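Local coordinates for RNA polymerase II-associated protein 3 (Homo sapiens, PDB 6FM8) that acts as a flexible scaffold that links the chaperone HSP90 to the human R2TP co-chaperone complex, at residues 17-22 with 41-46; 21-26 with 34-39. One frame throughout, in Å; residues are numbered along the deposited sequence. Where two conformers were deposited one is given.

Contact 1 (17-22 with 41-46)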
loop_
_atom_site.group_PDB
_atom_site.type_symbol
_atom_site.label_atom_id
_atom_site.label_comp_id
_atom_site.label_asym_id
_atom_site.label_seq_id
_atom_site.Cartn_x
_atom_site.Cartn_y
_atom_site.Cartn_z
ATOM N N ASN A 17 3.916 -0.876 -6.458
ATOM C CA ASN A 17 3.032 -1.811 -7.168
ATOM C C ASN A 17 3.252 -3.249 -6.693
ATOM O O ASN A 17 2.286 -3.988 -6.489
ATOM C CB ASN A 17 3.225 -1.714 -8.692
ATOM C CG ASN A 17 2.749 -0.408 -9.293
ATOM O OD1 ASN A 17 2.067 0.400 -8.652
ATOM N ND2 ASN A 17 3.181 -0.132 -10.514
ATOM N N GLN A 18 4.516 -3.646 -6.520
ATOM C CA GLN A 18 4.820 -5.005 -6.077
ATOM C C GLN A 18 4.269 -5.300 -4.695
ATOM O O GLN A 18 3.676 -6.359 -4.487
ATOM C CB GLN A 18 6.324 -5.244 -6.099
ATOM C CG GLN A 18 6.826 -5.491 -7.501
ATOM C CD GLN A 18 8.309 -5.658 -7.496
ATOM O OE1 GLN A 18 8.839 -6.521 -6.801
ATOM N NE2 GLN A 18 9.006 -4.848 -8.279
ATOM N N ILE A 19 4.482 -4.392 -3.748
ATOM C CA ILE A 19 3.998 -4.625 -2.381
ATOM C C ILE A 19 2.448 -4.593 -2.334
ATOM O O ILE A 19 1.876 -5.371 -1.590
ATOM C CB ILE A 19 4.632 -3.719 -1.296
ATOM C CG1 ILE A 19 4.395 -4.320 0.115
ATOM C CG2 ILE A 19 4.119 -2.277 -1.361
ATOM C CD1 ILE A 19 4.959 -5.712 0.320
ATOM N N VAL A 20 1.785 -3.771 -3.172
ATOM C CA VAL A 20 0.312 -3.748 -3.193
ATOM C C VAL A 20 -0.195 -5.125 -3.658
ATOM O O VAL A 20 -1.074 -5.705 -3.017
ATOM C CB VAL A 20 -0.236 -2.568 -4.044
ATOM C CG1 VAL A 20 -1.719 -2.759 -4.388
ATOM C CG2 VAL A 20 -0.021 -1.249 -3.320
ATOM N N LYS A 21 0.418 -5.678 -4.717
ATOM C CA LYS A 21 0.101 -7.001 -5.259
ATOM C C LYS A 21 0.294 -8.086 -4.197
ATOM O O LYS A 21 -0.621 -8.874 -3.997
ATOM C CB LYS A 21 0.956 -7.300 -6.520
ATOM C CG LYS A 21 0.668 -8.647 -7.165
ATOM N N ILE A 22 1.458 -8.109 -3.509
ATOM C CA ILE A 22 1.782 -9.074 -2.449
ATOM C C ILE A 22 0.738 -8.998 -1.313
ATOM O O ILE A 22 0.200 -10.021 -0.893
ATOM C CB ILE A 22 3.216 -8.802 -1.929
ATOM C CG1 ILE A 22 4.256 -9.366 -2.919
ATOM C CG2 ILE A 22 3.407 -9.407 -0.535
ATOM C CD1 ILE A 22 5.648 -8.699 -2.821
ATOM N N GLN A 41 -5.509 0.139 2.651
ATOM C CA GLN A 41 -6.224 1.415 2.658
ATOM C C GLN A 41 -5.235 2.579 2.781
ATOM O O GLN A 41 -5.366 3.551 2.050
ATOM C CB GLN A 41 -7.265 1.455 3.796
ATOM C CG GLN A 41 -8.700 1.641 3.321
ATOM C CD GLN A 41 -8.993 3.053 2.867
ATOM O OE1 GLN A 41 -8.886 4.019 3.633
ATOM N NE2 GLN A 41 -9.382 3.203 1.609
ATOM N N ARG A 42 -4.213 2.459 3.650
ATOM C CA ARG A 42 -3.195 3.512 3.803
ATOM C C ARG A 42 -2.374 3.665 2.497
ATOM O O ARG A 42 -2.062 4.785 2.083
ATOM C CB ARG A 42 -2.245 3.205 4.973
ATOM C CG ARG A 42 -2.791 3.510 6.360
ATOM C CD ARG A 42 -1.664 3.515 7.383
ATOM N N LEU A 43 -2.047 2.541 1.840
ATOM C CA LEU A 43 -1.290 2.597 0.584
ATOM C C LEU A 43 -2.115 3.294 -0.531
ATOM O O LEU A 43 -1.565 4.085 -1.314
ATOM C CB LEU A 43 -0.854 1.190 0.141
ATOM C CG LEU A 43 0.265 0.581 0.984
ATOM C CD1 LEU A 43 0.431 -0.879 0.658
ATOM C CD2 LEU A 43 1.582 1.319 0.767
ATOM N N SER A 44 -3.426 3.033 -0.561
ATOM C CA SER A 44 -4.337 3.639 -1.556
ATOM C C SER A 44 -4.453 5.161 -1.350
ATOM O O SER A 44 -4.715 5.870 -2.321
ATOM C CB SER A 44 -5.715 2.984 -1.517
ATOM O OG SER A 44 -6.494 3.451 -0.429
ATOM N N GLU A 45 -4.240 5.651 -0.098
ATOM C CA GLU A 45 -4.288 7.074 0.257
ATOM C C GLU A 45 -3.055 7.790 -0.277
ATOM O O GLU A 45 -3.137 8.961 -0.646
ATOM C CB GLU A 45 -4.376 7.256 1.786
ATOM C CG GLU A 45 -5.723 6.894 2.391
ATOM C CD GLU A 45 -5.780 6.816 3.906
ATOM O OE1 GLU A 45 -4.908 7.413 4.582
ATOM O OE2 GLU A 45 -6.717 6.164 4.419
ATOM N N LEU A 46 -1.903 7.083 -0.316
ATOM C CA LEU A 46 -0.641 7.627 -0.830
ATOM C C LEU A 46 -0.727 7.790 -2.330
ATOM O O LEU A 46 -0.257 8.791 -2.875
ATOM C CB LEU A 46 0.550 6.712 -0.496
ATOM C CG LEU A 46 0.876 6.505 0.964
ATOM C CD1 LEU A 46 1.766 5.298 1.137
ATOM C CD2 LEU A 46 1.491 7.759 1.584
#

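Contact 2 (21-26 with 34-39)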
loop_
_atom_site.group_PDB
_atom_site.type_symbol
_atom_site.label_atom_id
_atom_site.label_comp_id
_atom_site.label_asym_id
_atom_site.label_seq_id
_atom_site.Cartn_x
_atom_site.Cartn_y
_atom_site.Cartn_z
ATOM N N LYS A 21 0.418 -5.678 -4.717
ATOM C CA LYS A 21 0.101 -7.001 -5.259
ATOM C C LYS A 21 0.294 -8.086 -4.197
ATOM O O LYS A 21 -0.621 -8.874 -3.997
ATOM C CB LYS A 21 0.956 -7.300 -6.520
ATOM C CG LYS A 21 0.668 -8.647 -7.165
ATOM N N ILE A 22 1.458 -8.109 -3.509
ATOM C CA ILE A 22 1.782 -9.074 -2.449
ATOM C C ILE A 22 0.738 -8.998 -1.313
ATOM O O ILE A 22 0.200 -10.021 -0.893
ATOM C CB ILE A 22 3.216 -8.802 -1.929
ATOM C CG1 ILE A 22 4.256 -9.366 -2.919
ATOM C CG2 ILE A 22 3.407 -9.407 -0.535
ATOM C CD1 ILE A 22 5.648 -8.699 -2.821
ATOM N N LEU A 23 0.442 -7.777 -0.857
ATOM C CA LEU A 23 -0.507 -7.545 0.225
ATOM C C LEU A 23 -1.938 -7.926 -0.190
ATOM O O LEU A 23 -2.673 -8.487 0.611
ATOM C CB LEU A 23 -0.459 -6.067 0.640
ATOM C CG LEU A 23 0.721 -5.677 1.561
ATOM C CD1 LEU A 23 0.863 -4.199 1.623
ATOM C CD2 LEU A 23 0.550 -6.224 2.955
ATOM N N HIS A 24 -2.321 -7.614 -1.426
ATOM C CA HIS A 24 -3.667 -7.940 -1.898
ATOM C C HIS A 24 -3.820 -9.464 -2.039
ATOM O O HIS A 24 -4.842 -10.007 -1.631
ATOM C CB HIS A 24 -3.994 -7.197 -3.202
ATOM C CG HIS A 24 -5.354 -7.527 -3.725
ATOM N ND1 HIS A 24 -6.499 -7.140 -3.053
ATOM C CD2 HIS A 24 -5.706 -8.246 -4.812
ATOM C CE1 HIS A 24 -7.509 -7.625 -3.758
ATOM N NE2 HIS A 24 -7.083 -8.278 -4.833
ATOM N N ASP A 25 -2.787 -10.156 -2.551
ATOM C CA ASP A 25 -2.777 -11.619 -2.655
ATOM C C ASP A 25 -2.907 -12.254 -1.277
ATOM O O ASP A 25 -3.706 -13.181 -1.101
ATOM C CB ASP A 25 -1.483 -12.111 -3.323
ATOM C CG ASP A 25 -1.468 -12.005 -4.826
ATOM O OD1 ASP A 25 -2.475 -11.538 -5.402
ATOM O OD2 ASP A 25 -0.423 -12.333 -5.425
ATOM N N PHE A 26 -2.142 -11.728 -0.292
ATOM C CA PHE A 26 -2.166 -12.208 1.097
ATOM C C PHE A 26 -3.559 -11.930 1.715
ATOM O O PHE A 26 -4.104 -12.793 2.421
ATOM C CB PHE A 26 -1.051 -11.515 1.908
ATOM C CG PHE A 26 -0.893 -12.007 3.327
ATOM C CD1 PHE A 26 -0.056 -13.081 3.619
ATOM C CD2 PHE A 26 -1.532 -11.365 4.377
ATOM C CE1 PHE A 26 0.122 -13.511 4.933
ATOM C CE2 PHE A 26 -1.370 -11.812 5.695
ATOM C CZ PHE A 26 -0.540 -12.877 5.965
ATOM N N LEU A 34 -8.776 -7.718 8.773
ATOM C CA LEU A 34 -8.849 -6.250 8.903
ATOM C C LEU A 34 -7.460 -5.614 8.926
ATOM O O LEU A 34 -7.292 -4.526 8.380
ATOM C CB LEU A 34 -9.640 -5.840 10.164
ATOM C CG LEU A 34 -9.770 -4.358 10.479
ATOM C CD1 LEU A 34 -10.608 -3.604 9.421
ATOM C CD2 LEU A 34 -10.376 -4.158 11.859
ATOM N N LEU A 35 -6.470 -6.281 9.545
ATOM C CA LEU A 35 -5.103 -5.757 9.594
ATOM C C LEU A 35 -4.580 -5.462 8.176
ATOM O O LEU A 35 -4.020 -4.394 7.940
ATOM C CB LEU A 35 -4.162 -6.758 10.311
ATOM C CG LEU A 35 -2.663 -6.401 10.320
ATOM C CD1 LEU A 35 -2.403 -5.141 11.116
ATOM C CD2 LEU A 35 -1.812 -7.565 10.835
ATOM N N ILE A 36 -4.791 -6.399 7.244
ATOM C CA ILE A 36 -4.265 -6.252 5.863
ATOM C C ILE A 36 -5.075 -5.208 5.109
ATOM O O ILE A 36 -4.502 -4.404 4.378
ATOM C CB ILE A 36 -4.195 -7.625 5.150
ATOM C CG1 ILE A 36 -3.433 -8.646 6.051
ATOM C CG2 ILE A 36 -3.555 -7.511 3.731
ATOM C CD1 ILE A 36 -1.923 -8.276 6.384
ATOM N N PHE A 37 -6.400 -5.187 5.310
ATOM C CA PHE A 37 -7.266 -4.169 4.718
ATOM C C PHE A 37 -6.748 -2.757 5.066
ATOM O O PHE A 37 -6.663 -1.879 4.207
ATOM C CB PHE A 37 -8.695 -4.355 5.285
ATOM C CG PHE A 37 -9.631 -3.272 4.809
ATOM C CD1 PHE A 37 -10.252 -3.369 3.572
ATOM C CD2 PHE A 37 -9.895 -2.157 5.600
ATOM C CE1 PHE A 37 -11.111 -2.360 3.123
ATOM C CE2 PHE A 37 -10.739 -1.139 5.143
ATOM C CZ PHE A 37 -11.351 -1.259 3.912
ATOM N N GLU A 38 -6.429 -2.550 6.350
ATOM C CA GLU A 38 -5.949 -1.261 6.834
ATOM C C GLU A 38 -4.632 -0.852 6.150
ATOM O O GLU A 38 -4.481 0.317 5.770
ATOM C CB GLU A 38 -5.790 -1.308 8.356
ATOM C CG GLU A 38 -7.125 -1.285 9.085
ATOM N N ILE A 39 -3.698 -1.792 5.973
ATOM C CA ILE A 39 -2.419 -1.475 5.318
ATOM C C ILE A 39 -2.692 -1.053 3.856
ATOM O O ILE A 39 -2.170 -0.027 3.395
ATOM C CB ILE A 39 -1.406 -2.646 5.416
ATOM C CG1 ILE A 39 -1.045 -2.970 6.903
ATOM C CG2 ILE A 39 -0.130 -2.306 4.629
ATOM C CD1 ILE A 39 -0.331 -4.366 7.080
#

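Contact 1 (17-22 with 41-46)
Val20 and Leu43 mark the closest backbone approach of segments 17-22 and 41-46, their CA atoms lying 7.6 Å apart. The segments belong to helix 13-29 and helix 34-48, the two arms of an antiparallel helical hairpin, and this contact joins the arms near the centre of the chain. It is slight, burying 99 Å² in all, and entirely apolar. Leu43 carries it from one side, and of its two methyls CD1 does the touching. That methyl meets CG2 of Val20 at 4.0 Å, while the two side chains pass alongside, pointing opposite ways. Val20 holds its other methyl, CG1, anti to the backbone N (chi1 164°), which leaves CG2 beside that N as the branch that reaches Leu43. Ile19, one residue back, adds a looser touch, its branch methyl CG2 standing 4.4 Å from CD1 of Leu43. A single leucine methyl therefore serves two consecutive residues of helix 13-29. With Phe16 and Leu23 of the same helix, Ile19 and Val20 outline a four-residue hole in which Leu43 sits as the knob, knobs-into-holes fashion. One turn further on, Leu46 turns to Leu2 and Gln8, bringing the N-terminal part of the chain against helix 34-48. Beside Leu43, the hydroxyl of Ser44 is used within its own helix: OG donates to the carbonyl O of Gln41 at 2.7 Å, approaching at 124° to the C=O bond and tilted 23° from the carbonyl plane.

Contact 2 (21-26 with 34-39)
Leu23 and Ile36 face each other with CA atoms 6.9 Å apart where segments 21-26 and 34-39 run antiparallel. Their axes approach to 9.8 Å, at 154° between N-to-C directions. This is the part of the helical hairpin nearest its turn, and Ile36, the buried residue of the contact, uses both its branches. Its CG2 stands anti to the backbone N and lies against the helix surface itself, 3.4 Å from the carbonyl O of Leu23, with CD2 of that leucine more distant. The longer branch, CG1 and CD1, goes to Phe26. CG1 of Ile36 comes to the ring edge in plane, 3.7 Å from CD2 of Phe26, and CD1 of Ile36 lies 3.6 Å from CE2 of Phe26 in an oblique approach. The Phe26 ring reaches this branch because its CG is anti to the backbone N (chi1 -175°), and the two side chains are set nearly perpendicular. One turn along from Ile36, CG2 of Ile39 meets CD1 of Leu23 at 3.7 Å, again with the side chains nearly square to each other. Leu23 continues the seam onto Leu40, while Ile36 is also touched by Tyr27. Replacing Ile36 by an alanine would probably leave the edge of the Phe26 ring without its aliphatic partner and open a gap beside the Leu23 carbonyl. The side-chain pairs are all hydrocarbon, so the hold between the arms here comes from apolar burial, without directional bonds between the segments.

Contacts 1 and 2 join the same two elements, helix 13-29 and helix 34-48, at successive levels of one hairpin, with centres 8 Å apart. Contact 2, towards the turn, is partly buried and covers more than twice the area; contact 1 lies closer to the centre of the chain, yet is a surface contact in which none of the touching residues is fully buried. Side chains in both are apolar, aliphatic methyls alone in contact 1; contact 2 adds an aromatic ring and sets a methyl against a backbone carbonyl oxygen. The seam is continuous between them: CD1 of Leu43 packs on CD1 of Leu23 at 3.5 Å, joining the two sets of side chains.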